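Local coordinates for protein RNA polymerase II subunit B1 CTD phosphatase RTR1 (Saccharomyces cerevisiae, PDB 5C2Y) that dephosphorylates the serine at the fifth position of the C-terminal heptad repeats of RNA polymerase II, regulating the polymerase as phosphorylation shifts to the second position, at residues D70-L74 against N75-G79; Y116-K119 against F120-R123; C124-F127 against Y128-L132; K159-L162 against F163-L167. One frame throughout, in Å; residues are numbered along the deposited sequence.

Contact 1 (D70-L74 against N75-G79); sequences DERNL and NKRCG. With ZN (zinc ion), chain C.
Arg77 N donates to Arg72 O (2.8 Å) and Lys76 N to Asn73 O, the two bonds of a Schellman motif that closes helix 62-74. Lys76, at positive phi (57°), is the C-prime residue that turns the chain out of the helix toward the zinc ligand Cys78.

Side-chain amides reinforce this end. Glu71 O is gripped from opposite faces of its plane by Asn75 N and Asn75 ND2, the latter at 2.6 Å, and the Asn75 amide lies nearly coplanar with the Glu71 carboxylate alongside. Asn73 uses its amide on the loop: ND2 reaches Arg77 O at 2.8 Å, with that oxygen close to the amide plane, and also serves His115 O.

The charged contacts centre on Arg72. Its chain bends at chi3 (108°), which brings NH1 to Cys78 O and CD to within 3.2 Å of Gly79 O. Arg77 crosses one face of this guanidinium, NE standing 3.8 Å from Arg72 NH2 with the two planes 58° apart; the like charges are probably tempered by the carbonyls that Arg72 engages, Cys83 O, Ser45 O and Leu42 O among them. A leucine in place of Arg72 would probably leave these carbonyls, Cys78 O included, without their donor and let the zinc-binding loop drift from the helix end.

Cys78 SG binds zinc at 2.4 Å, with Cys83, Cys117 and His121 completing the site. The loop after helix 62-74 is thus fastened between the helix end and the start of helix 119-129, with His115 and Tyr116 beside it.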
loop_
_atom_site.group_PDB
_atom_site.type_symbol
_atom_site.label_atom_id
_atom_site.label_comp_id
_atom_site.label_asym_id
_atom_site.label_seq_id
_atom_site.Cartn_x
_atom_site.Cartn_y
_atom_site.Cartn_z
ATOM N N ASP A 70 -2.048 -8.843 -4.330
ATOM C CA ASP A 70 -1.968 -10.121 -5.025
ATOM C C ASP A 70 -0.535 -10.485 -5.391
ATOM O O ASP A 70 -0.111 -11.629 -5.225
ATOM C CB ASP A 70 -2.860 -10.104 -6.269
ATOM C CG ASP A 70 -4.340 -10.110 -5.912
ATOM O OD1 ASP A 70 -4.674 -10.623 -4.830
ATOM O OD2 ASP A 70 -5.175 -9.599 -6.690
ATOM N N GLU A 71 0.235 -9.534 -5.880
ATOM C CA GLU A 71 1.587 -9.887 -6.262
ATOM C C GLU A 71 2.492 -10.094 -5.047
ATOM O O GLU A 71 3.452 -10.855 -5.131
ATOM C CB GLU A 71 2.183 -8.835 -7.183
ATOM C CG GLU A 71 3.561 -9.206 -7.678
ATOM C CD GLU A 71 3.971 -8.380 -8.854
ATOM O OE1 GLU A 71 3.121 -7.599 -9.322
ATOM O OE2 GLU A 71 5.130 -8.513 -9.311
ATOM N N ARG A 72 2.213 -9.425 -3.925
ATOM C CA ARG A 72 2.916 -9.738 -2.668
ATOM C C ARG A 72 2.642 -11.182 -2.239
ATOM O O ARG A 72 3.567 -11.948 -1.956
ATOM C CB ARG A 72 2.493 -8.813 -1.523
ATOM C CG ARG A 72 2.817 -7.326 -1.653
ATOM C CD ARG A 72 2.818 -6.667 -0.272
ATOM N NE ARG A 72 4.183 -6.345 0.117
ATOM C CZ ARG A 72 4.676 -6.506 1.335
ATOM N NH1 ARG A 72 3.909 -6.988 2.293
ATOM N NH2 ARG A 72 5.945 -6.188 1.581
ATOM N N ASN A 73 1.358 -11.530 -2.182
ATOM C CA ASN A 73 0.923 -12.868 -1.822
ATOM C C ASN A 73 1.576 -13.957 -2.671
ATOM O O ASN A 73 1.947 -15.022 -2.176
ATOM C CB ASN A 73 -0.594 -12.972 -1.947
ATOM C CG ASN A 73 -1.329 -12.320 -0.785
ATOM O OD1 ASN A 73 -2.534 -12.074 -0.863
ATOM N ND2 ASN A 73 -0.606 -12.032 0.294
ATOM N N LEU A 74 1.698 -13.668 -3.958
ATOM C CA LEU A 74 2.384 -14.520 -4.923
ATOM C C LEU A 74 3.845 -14.734 -4.558
ATOM O O LEU A 74 4.396 -15.823 -4.716
ATOM C CB LEU A 74 2.301 -13.874 -6.297
ATOM C CG LEU A 74 2.286 -14.687 -7.577
ATOM C CD1 LEU A 74 0.890 -15.224 -7.800
ATOM C CD2 LEU A 74 2.709 -13.767 -8.704
ATOM N N ASN A 75 4.480 -13.660 -4.109
ATOM C CA ASN A 75 5.820 -13.736 -3.573
ATOM C C ASN A 75 5.812 -14.124 -2.108
ATOM O O ASN A 75 6.757 -13.814 -1.380
ATOM C CB ASN A 75 6.532 -12.401 -3.721
ATOM C CG ASN A 75 6.817 -12.049 -5.159
ATOM O OD1 ASN A 75 7.877 -12.382 -5.690
ATOM N ND2 ASN A 75 5.892 -11.344 -5.789
ATOM N N LYS A 76 4.730 -14.766 -1.678
ATOM C CA LYS A 76 4.617 -15.273 -0.315
ATOM C C LYS A 76 4.805 -14.201 0.758
ATOM O O LYS A 76 5.529 -14.435 1.723
ATOM C CB LYS A 76 5.641 -16.392 -0.085
ATOM C CG LYS A 76 5.527 -17.570 -1.038
ATOM C CD LYS A 76 6.770 -18.442 -0.926
ATOM C CE LYS A 76 6.646 -19.752 -1.714
ATOM N NZ LYS A 76 7.923 -20.550 -1.738
ATOM N N ARG A 77 4.167 -13.036 0.597
ATOM C CA ARG A 77 4.268 -11.958 1.587
ATOM C C ARG A 77 2.905 -11.453 2.015
ATOM O O ARG A 77 1.977 -11.443 1.220
ATOM C CB ARG A 77 5.084 -10.796 1.039
ATOM C CG ARG A 77 6.364 -11.236 0.392
ATOM C CD ARG A 77 7.280 -10.070 0.175
ATOM N NE ARG A 77 7.711 -9.522 1.452
ATOM C CZ ARG A 77 8.893 -9.763 2.010
ATOM N NH1 ARG A 77 9.783 -10.531 1.386
ATOM N NH2 ARG A 77 9.189 -9.218 3.186
ATOM N N CYS A 78 2.786 -11.056 3.279
ATOM C CA CYS A 78 1.581 -10.390 3.789
ATOM C C CYS A 78 1.147 -9.269 2.842
ATOM O O CYS A 78 1.974 -8.557 2.281
ATOM C CB CYS A 78 1.850 -9.838 5.187
ATOM S SG CYS A 78 0.437 -9.136 6.053
ATOM N N GLY A 79 -0.148 -9.117 2.634
ATOM C CA GLY A 79 -0.613 -8.148 1.656
ATOM C C GLY A 79 -0.235 -6.716 1.973
ATOM O O GLY A 79 -0.010 -5.911 1.058
HETATM ZN ZN ZN C . 1.507 -8.821 8.140
#

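Contact 2 (Y116-K119 against F120-R123); sequences YCSK and FHFR. With ZN (zinc ion), chain C.
Tyr116 presents one ring face to the backbone of Phe122, whose CA stands 3.7 Å from the ring centroid in a CH-pi contact. Phe122 CB sits over the rim of the same face, 3.5 Å from Tyr116 CD2, while the two rings are inclined at 59°, neither stacked nor edge-to-face. With Phe122 CG anti to its backbone N (chi1 160°), that ring leads away from the tyrosine, and only its near edge, at CD1, meets Tyr116 CE2. The Tyr116 hydroxyl bonds to Ser125 OG one turn further on. A serine in place of Tyr116 would probably uncover the backbone at Phe122 and leave Ser125 OG without this partner.

Cys117 and His121 supply two ligands of the zinc-finger site, completed by Cys78 and Cys83, from a loop and the first turn of helix 119-129. Cys117 SG binds zinc at 2.3 Å and His121 ND1 at 2.1 Å, the sulfur lying oblique to the imidazole plane.

Between these ligands Ser118 is the N-cap: its OG, at chi1 50°, takes a weak but nearly straight bond from His121 N (3.4 Å). Ser118 O then receives Phe122 N at 3.1 Å, and Lys119 O receives Arg123 N. The extended Lys119 chain runs outward beside Arg123, CE near the guanidinium edge.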
loop_
_atom_site.group_PDB
_atom_site.type_symbol
_atom_site.label_atom_id
_atom_site.label_comp_id
_atom_site.label_asym_id
_atom_site.label_seq_id
_atom_site.Cartn_x
_atom_site.Cartn_y
_atom_site.Cartn_z
ATOM N N TYR A 116 -3.118 -12.238 4.431
ATOM C CA TYR A 116 -2.363 -11.453 5.404
ATOM C C TYR A 116 -1.873 -12.313 6.556
ATOM O O TYR A 116 -2.323 -13.437 6.743
ATOM C CB TYR A 116 -3.213 -10.298 5.938
ATOM C CG TYR A 116 -3.769 -9.392 4.863
ATOM C CD1 TYR A 116 -3.008 -8.384 4.308
ATOM C CD2 TYR A 116 -5.055 -9.560 4.397
ATOM C CE1 TYR A 116 -3.525 -7.572 3.329
ATOM C CE2 TYR A 116 -5.573 -8.755 3.429
ATOM C CZ TYR A 116 -4.814 -7.762 2.901
ATOM O OH TYR A 116 -5.363 -6.962 1.930
ATOM N N CYS A 117 -0.936 -11.785 7.323
ATOM C CA CYS A 117 -0.362 -12.518 8.443
ATOM C C CYS A 117 -1.341 -12.573 9.600
ATOM O O CYS A 117 -1.196 -13.393 10.503
ATOM C CB CYS A 117 0.943 -11.872 8.906
ATOM S SG CYS A 117 0.719 -10.273 9.731
ATOM N N SER A 118 -2.336 -11.692 9.566
ATOM C CA SER A 118 -3.271 -11.536 10.676
ATOM C C SER A 118 -4.478 -10.699 10.276
ATOM O O SER A 118 -4.465 -10.016 9.245
ATOM C CB SER A 118 -2.575 -10.882 11.848
ATOM O OG SER A 118 -1.919 -9.732 11.361
ATOM N N LYS A 119 -5.516 -10.730 11.101
ATOM C CA LYS A 119 -6.666 -9.899 10.816
ATOM C C LYS A 119 -6.243 -8.461 10.966
ATOM O O LYS A 119 -6.689 -7.604 10.226
ATOM C CB LYS A 119 -7.862 -10.208 11.724
ATOM C CG LYS A 119 -9.137 -9.676 11.116
ATOM C CD LYS A 119 -10.397 -10.011 11.878
ATOM C CE LYS A 119 -11.590 -9.376 11.177
ATOM N NZ LYS A 119 -12.881 -9.672 11.870
ATOM N N PHE A 120 -5.364 -8.194 11.917
ATOM C CA PHE A 120 -4.920 -6.829 12.144
ATOM C C PHE A 120 -4.368 -6.203 10.861
ATOM O O PHE A 120 -4.800 -5.111 10.455
ATOM C CB PHE A 120 -3.874 -6.758 13.250
ATOM C CG PHE A 120 -3.414 -5.364 13.520
ATOM C CD1 PHE A 120 -4.309 -4.409 13.986
ATOM C CD2 PHE A 120 -2.104 -4.981 13.266
ATOM C CE1 PHE A 120 -3.898 -3.102 14.222
ATOM C CE2 PHE A 120 -1.690 -3.682 13.501
ATOM C CZ PHE A 120 -2.586 -2.739 13.977
ATOM N N HIS A 121 -3.452 -6.896 10.192
ATOM C CA HIS A 121 -2.926 -6.369 8.935
ATOM C C HIS A 121 -3.933 -6.390 7.773
ATOM O O HIS A 121 -3.859 -5.534 6.890
ATOM C CB HIS A 121 -1.652 -7.106 8.563
ATOM C CG HIS A 121 -0.444 -6.544 9.235
ATOM N ND1 HIS A 121 0.780 -7.189 9.252
ATOM C CD2 HIS A 121 -0.273 -5.398 9.931
ATOM C CE1 HIS A 121 1.641 -6.460 9.926
ATOM N NE2 HIS A 121 1.036 -5.367 10.353
ATOM N N PHE A 122 -4.876 -7.336 7.772
ATOM C CA PHE A 122 -6.001 -7.261 6.839
ATOM C C PHE A 122 -6.724 -5.925 6.963
ATOM O O PHE A 122 -7.035 -5.279 5.963
ATOM C CB PHE A 122 -7.003 -8.401 7.071
ATOM C CG PHE A 122 -8.368 -8.118 6.510
ATOM C CD1 PHE A 122 -8.583 -8.099 5.152
ATOM C CD2 PHE A 122 -9.427 -7.819 7.343
ATOM C CE1 PHE A 122 -9.846 -7.808 4.629
ATOM C CE2 PHE A 122 -10.692 -7.523 6.829
ATOM C CZ PHE A 122 -10.897 -7.515 5.472
ATOM N N ARG A 123 -7.000 -5.522 8.202
ATOM C CA ARG A 123 -7.671 -4.257 8.499
ATOM C C ARG A 123 -6.869 -3.038 8.091
ATOM O O ARG A 123 -7.402 -2.117 7.481
ATOM C CB ARG A 123 -7.952 -4.150 9.975
ATOM C CG ARG A 123 -8.737 -5.289 10.543
ATOM C CD ARG A 123 -8.833 -5.079 12.032
ATOM N NE ARG A 123 -10.136 -5.473 12.532
ATOM C CZ ARG A 123 -10.749 -4.918 13.571
ATOM N NH1 ARG A 123 -10.167 -3.933 14.246
ATOM N NH2 ARG A 123 -11.952 -5.370 13.939
HETATM ZN ZN ZN C . 1.507 -8.821 8.140
#

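Contact 3 (C124-F127 against Y128-L132); sequences CSQF and YQVQL
Gln131 has CG anti to its carbonyl carbon (chi1 -61°) and an extended chi2, which folds the side chain back along the helix and sets NE2 3.0 Å from Phe127 O. Phe127, its CG anti to the backbone N (chi1 -171°), carries its ring to the same amide: CE1 lies 3.3 Å from Gln131 NE2, and the ring and amide planes stand almost perpendicular, at 89°. The nitrogen approaches Phe127 O from above the carbonyl plane.

Behind these groups the last turns of helix 119-129 run in regular i to i+4 bonds: Tyr128 N to Cys124 O, Gln129 N to Ser125 O, and Val130 N to Gln126 O at 3.2 Å. Val130 rests both methyl groups on Gln126 O, CG1 at 3.3 Å, and CG2 also touches Phe127 O. The chain then leaves through a type I beta turn from Gln129 to Leu132, closed by Leu132 N to Gln129 O.

Beyond the helix, Tyr128 OH bonds Leu53 O, Gln129 NE2 bonds Pro62 O, and Ser125 OG meets the hydroxyls of Tyr65 and Tyr116. Gln131 NE2 also donates to Thr161 O.

One glutamine amide therefore satisfies two backbone carbonyls, one in the last turn of helix 119-129 and one in the loop leading to helix 163-170; a neutral donor thus bridges helix 119-129 and the 159-162 loop, and no charged pair takes part in this link.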
loop_
_atom_site.group_PDB
_atom_site.type_symbol
_atom_site.label_atom_id
_atom_site.label_comp_id
_atom_site.label_asym_id
_atom_site.label_seq_id
_atom_site.Cartn_x
_atom_site.Cartn_y
_atom_site.Cartn_z
ATOM N N CYS A 124 -5.600 -3.012 8.477
ATOM C CA CYS A 124 -4.713 -1.945 8.059
ATOM C C CYS A 124 -4.685 -1.811 6.532
ATOM O O CYS A 124 -4.761 -0.705 5.989
ATOM C CB CYS A 124 -3.302 -2.184 8.606
ATOM S SG CYS A 124 -3.164 -1.908 10.378
ATOM N N SER A 125 -4.593 -2.937 5.838
ATOM C CA SER A 125 -4.506 -2.921 4.387
ATOM C C SER A 125 -5.783 -2.402 3.758
ATOM O O SER A 125 -5.742 -1.713 2.739
ATOM C CB SER A 125 -4.205 -4.318 3.856
ATOM O OG SER A 125 -4.045 -4.307 2.451
ATOM N N GLN A 126 -6.918 -2.732 4.354
ATOM C CA GLN A 126 -8.197 -2.384 3.754
ATOM C C GLN A 126 -8.604 -0.952 4.101
ATOM O O GLN A 126 -9.168 -0.235 3.271
ATOM C CB GLN A 126 -9.263 -3.395 4.193
ATOM C CG GLN A 126 -10.685 -3.013 3.864
ATOM C CD GLN A 126 -11.604 -4.215 3.785
ATOM O OE1 GLN A 126 -12.367 -4.496 4.712
ATOM N NE2 GLN A 126 -11.540 -4.931 2.668
ATOM N N PHE A 127 -8.316 -0.548 5.336
ATOM C CA PHE A 127 -8.468 0.824 5.812
ATOM C C PHE A 127 -7.704 1.789 4.911
ATOM O O PHE A 127 -8.200 2.856 4.533
ATOM C CB PHE A 127 -7.961 0.899 7.245
ATOM C CG PHE A 127 -8.245 2.195 7.944
ATOM C CD1 PHE A 127 -7.343 3.257 7.874
ATOM C CD2 PHE A 127 -9.394 2.343 8.713
ATOM C CE1 PHE A 127 -7.600 4.450 8.542
ATOM C CE2 PHE A 127 -9.653 3.527 9.388
ATOM C CZ PHE A 127 -8.756 4.580 9.307
ATOM N N TYR A 128 -6.483 1.400 4.562
ATOM C CA TYR A 128 -5.651 2.152 3.623
ATOM C C TYR A 128 -6.285 2.219 2.246
ATOM O O TYR A 128 -6.471 3.294 1.692
ATOM C CB TYR A 128 -4.275 1.501 3.524
ATOM C CG TYR A 128 -3.280 2.168 2.607
ATOM C CD1 TYR A 128 -2.510 3.237 3.053
ATOM C CD2 TYR A 128 -3.075 1.703 1.311
ATOM C CE1 TYR A 128 -1.583 3.845 2.220
ATOM C CE2 TYR A 128 -2.147 2.301 0.471
ATOM C CZ TYR A 128 -1.404 3.369 0.931
ATOM O OH TYR A 128 -0.474 3.963 0.107
ATOM N N GLN A 129 -6.636 1.059 1.707
ATOM C CA GLN A 129 -7.093 0.943 0.330
ATOM C C GLN A 129 -8.340 1.755 -0.045
ATOM O O GLN A 129 -8.412 2.334 -1.140
ATOM C CB GLN A 129 -7.361 -0.516 0.017
ATOM C CG GLN A 129 -7.911 -0.720 -1.383
ATOM C CD GLN A 129 -8.445 -2.110 -1.582
ATOM O OE1 GLN A 129 -9.071 -2.669 -0.683
ATOM N NE2 GLN A 129 -8.198 -2.686 -2.753
ATOM N N VAL A 130 -9.327 1.788 0.847
ATOM C CA VAL A 130 -10.606 2.419 0.540
ATOM C C VAL A 130 -10.497 3.943 0.539
ATOM O O VAL A 130 -11.433 4.647 0.162
ATOM C CB VAL A 130 -11.688 1.981 1.545
ATOM C CG1 VAL A 130 -11.866 0.461 1.497
ATOM C CG2 VAL A 130 -11.303 2.426 2.938
ATOM N N GLN A 131 -9.351 4.456 0.963
ATOM C CA GLN A 131 -9.125 5.895 0.948
ATOM C C GLN A 131 -8.430 6.343 -0.327
ATOM O O GLN A 131 -8.191 7.537 -0.518
ATOM C CB GLN A 131 -8.274 6.321 2.128
ATOM C CG GLN A 131 -8.855 6.041 3.475
ATOM C CD GLN A 131 -7.916 6.508 4.564
ATOM O OE1 GLN A 131 -7.486 7.673 4.564
ATOM N NE2 GLN A 131 -7.556 5.599 5.482
ATOM N N LEU A 132 -8.073 5.384 -1.177
ATOM C CA LEU A 132 -7.283 5.689 -2.345
ATOM C C LEU A 132 -8.189 6.189 -3.448
ATOM O O LEU A 132 -9.295 5.705 -3.617
ATOM C CB LEU A 132 -6.505 4.460 -2.804
ATOM C CG LEU A 132 -5.292 3.993 -1.996
ATOM C CD1 LEU A 132 -4.816 2.648 -2.516
ATOM C CD2 LEU A 132 -4.169 5.020 -2.044
#

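Contact 4 (K159-L162 against F163-L167); sequences KVTL and FEELL. With SO4 (sulfate ion), chain D.
The N-terminus of helix 163-170 opens here, with Leu162 at the N-cap position and Glu165 folded back over it. Glu165 OE1 accepts a weak bond from Leu162 N (3.2 Å), and Glu165 N donates to Leu162 O at 2.9 Å. The bond from Leu162 N to Glu165 OE1 is the N3 half of a capping box; leucine has no side-chain acceptor for the other half. Leu162 O also takes a weak bond from Leu166 N, the beginning of the helical pattern.

The Glu165 chain, with CG anti to its carbonyl carbon (chi1 -65°) and extended beyond, passes over the leucine: CG packs on Leu162 CB at 3.8 Å. Thr161 crosses the same carboxylate obliquely, its methyl CG2 standing 3.5 Å from Glu165 OE1, and the methyl also touches Leu166 CD2 at 4.1 Å. Glu164 bends sharply at chi2 (-84°), which turns its carboxylate back to the leucine, OE2 coming to 3.2 Å from Leu162 CB. The N-terminal end of the helix dipole, and for Glu165 the nearby Lys54, would probably favour the charged form. Their second oxygens are engaged by other partners: Glu165 OE2 in a salt bridge with Lys54, Glu164 OE1 in a hydrogen bond with Tyr80 OH.

At the start of the segment Lys159 NZ makes a weak hydrogen bond to a sulfate ion, probably from the crystallisation liquor, which Lys54 also binds.

Leu162 and both glutamates face helix 50-56, while Val160 rests on Tyr128, Leu166 on Phe127 and Leu167 on Phe120, which places the start of helix 163-170 between helices 50-56 and 119-129.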
loop_
_atom_site.group_PDB
_atom_site.type_symbol
_atom_site.label_atom_id
_atom_site.label_comp_id
_atom_site.label_asym_id
_atom_site.label_seq_id
_atom_site.Cartn_x
_atom_site.Cartn_y
_atom_site.Cartn_z
ATOM N N LYS A 159 -3.826 12.737 0.864
ATOM C CA LYS A 159 -3.699 12.337 2.260
ATOM C C LYS A 159 -4.312 10.966 2.473
ATOM O O LYS A 159 -5.422 10.685 1.999
ATOM C CB LYS A 159 -4.378 13.355 3.184
ATOM C CG LYS A 159 -4.293 13.031 4.667
ATOM C CD LYS A 159 -4.597 14.259 5.520
ATOM C CE LYS A 159 -4.308 13.969 6.982
ATOM N NZ LYS A 159 -3.249 14.858 7.528
ATOM N N VAL A 160 -3.560 10.120 3.174
ATOM C CA VAL A 160 -4.022 8.817 3.601
ATOM C C VAL A 160 -3.754 8.737 5.087
ATOM O O VAL A 160 -2.673 9.101 5.530
ATOM C CB VAL A 160 -3.305 7.666 2.856
ATOM C CG1 VAL A 160 -3.820 6.343 3.320
ATOM C CG2 VAL A 160 -3.534 7.772 1.364
ATOM N N THR A 161 -4.748 8.309 5.858
ATOM C CA THR A 161 -4.583 8.080 7.288
ATOM C C THR A 161 -4.453 6.583 7.538
ATOM O O THR A 161 -5.301 5.807 7.102
ATOM C CB THR A 161 -5.783 8.615 8.109
ATOM O OG1 THR A 161 -5.842 10.046 8.039
ATOM C CG2 THR A 161 -5.665 8.193 9.544
ATOM N N LEU A 162 -3.410 6.160 8.236
ATOM C CA LEU A 162 -3.241 4.735 8.479
ATOM C C LEU A 162 -4.104 4.305 9.649
ATOM O O LEU A 162 -4.372 5.093 10.548
ATOM C CB LEU A 162 -1.774 4.384 8.752
ATOM C CG LEU A 162 -0.773 4.772 7.671
ATOM C CD1 LEU A 162 0.490 3.968 7.847
ATOM C CD2 LEU A 162 -1.373 4.556 6.295
ATOM N N PHE A 163 -4.533 3.047 9.636
ATOM C CA PHE A 163 -5.410 2.553 10.682
ATOM C C PHE A 163 -4.690 2.698 11.998
ATOM O O PHE A 163 -5.266 3.158 12.989
ATOM C CB PHE A 163 -5.810 1.105 10.424
ATOM C CG PHE A 163 -6.742 0.533 11.452
ATOM C CD1 PHE A 163 -7.730 1.304 12.022
ATOM C CD2 PHE A 163 -6.650 -0.797 11.823
ATOM C CE1 PHE A 163 -8.590 0.757 12.961
ATOM C CE2 PHE A 163 -7.507 -1.342 12.754
ATOM C CZ PHE A 163 -8.473 -0.569 13.319
ATOM N N GLU A 164 -3.410 2.360 11.997
ATOM C CA GLU A 164 -2.665 2.354 13.241
ATOM C C GLU A 164 -2.374 3.776 13.723
ATOM O O GLU A 164 -1.967 3.961 14.855
ATOM C CB GLU A 164 -1.375 1.525 13.100
ATOM C CG GLU A 164 -0.484 1.889 11.934
ATOM C CD GLU A 164 -0.885 1.243 10.609
ATOM O OE1 GLU A 164 -0.069 0.476 10.044
ATOM O OE2 GLU A 164 -1.998 1.535 10.117
ATOM N N GLU A 165 -2.626 4.782 12.891
ATOM C CA GLU A 165 -2.580 6.167 13.358
ATOM C C GLU A 165 -3.807 6.477 14.196
ATOM O O GLU A 165 -3.734 7.244 15.147
ATOM C CB GLU A 165 -2.504 7.157 12.197
ATOM C CG GLU A 165 -1.243 7.068 11.375
ATOM C CD GLU A 165 -1.173 8.116 10.255
ATOM O OE1 GLU A 165 -2.217 8.675 9.879
ATOM O OE2 GLU A 165 -0.063 8.365 9.734
ATOM N N LEU A 166 -4.950 5.900 13.841
ATOM C CA LEU A 166 -6.153 6.146 14.627
ATOM C C LEU A 166 -6.107 5.389 15.956
ATOM O O LEU A 166 -6.450 5.928 16.997
ATOM C CB LEU A 166 -7.414 5.772 13.841
ATOM C CG LEU A 166 -7.834 6.720 12.708
ATOM C CD1 LEU A 166 -9.246 6.397 12.281
ATOM C CD2 LEU A 166 -7.701 8.205 13.051
ATOM N N LEU A 167 -5.687 4.133 15.921
ATOM C CA LEU A 167 -5.508 3.367 17.143
ATOM C C LEU A 167 -4.656 4.098 18.175
ATOM O O LEU A 167 -5.053 4.244 19.330
ATOM C CB LEU A 167 -4.867 2.028 16.817
ATOM C CG LEU A 167 -5.727 1.138 15.934
ATOM C CD1 LEU A 167 -5.121 -0.238 15.934
ATOM C CD2 LEU A 167 -7.167 1.106 16.443
HETATM S S SO4 D . 0.566 13.362 7.197
HETATM O O1 SO4 D . 0.862 12.932 8.565
HETATM O O2 SO4 D . -0.734 12.839 6.788
HETATM O O3 SO4 D . 1.624 12.867 6.316
HETATM O O4 SO4 D . 0.545 14.820 7.113
#

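Overall arrangement
Contacts 1 and 2 meet at the zinc ion, one bringing Cys78 from the loop after helix 62-74, the other Cys117 from the loop before helix 119-129 and His121 from its first turn. Contact 2 is the most superficial, whereas contacts 1, 3 and 4 are partly buried. Contact 3 continues the helix of contact 2, and the two join through Tyr116 and Ser125. Contacts 3 and 4, centres about 9 Å apart, are linked by Gln131 with Thr161 and by packed phenylalanines. Chemistry follows place: metal ligation and an arginine among carbonyls in contact 1, ligands beside a serine cap in contact 2, neutral amides in contact 3, carboxylates at a helix start in contact 4.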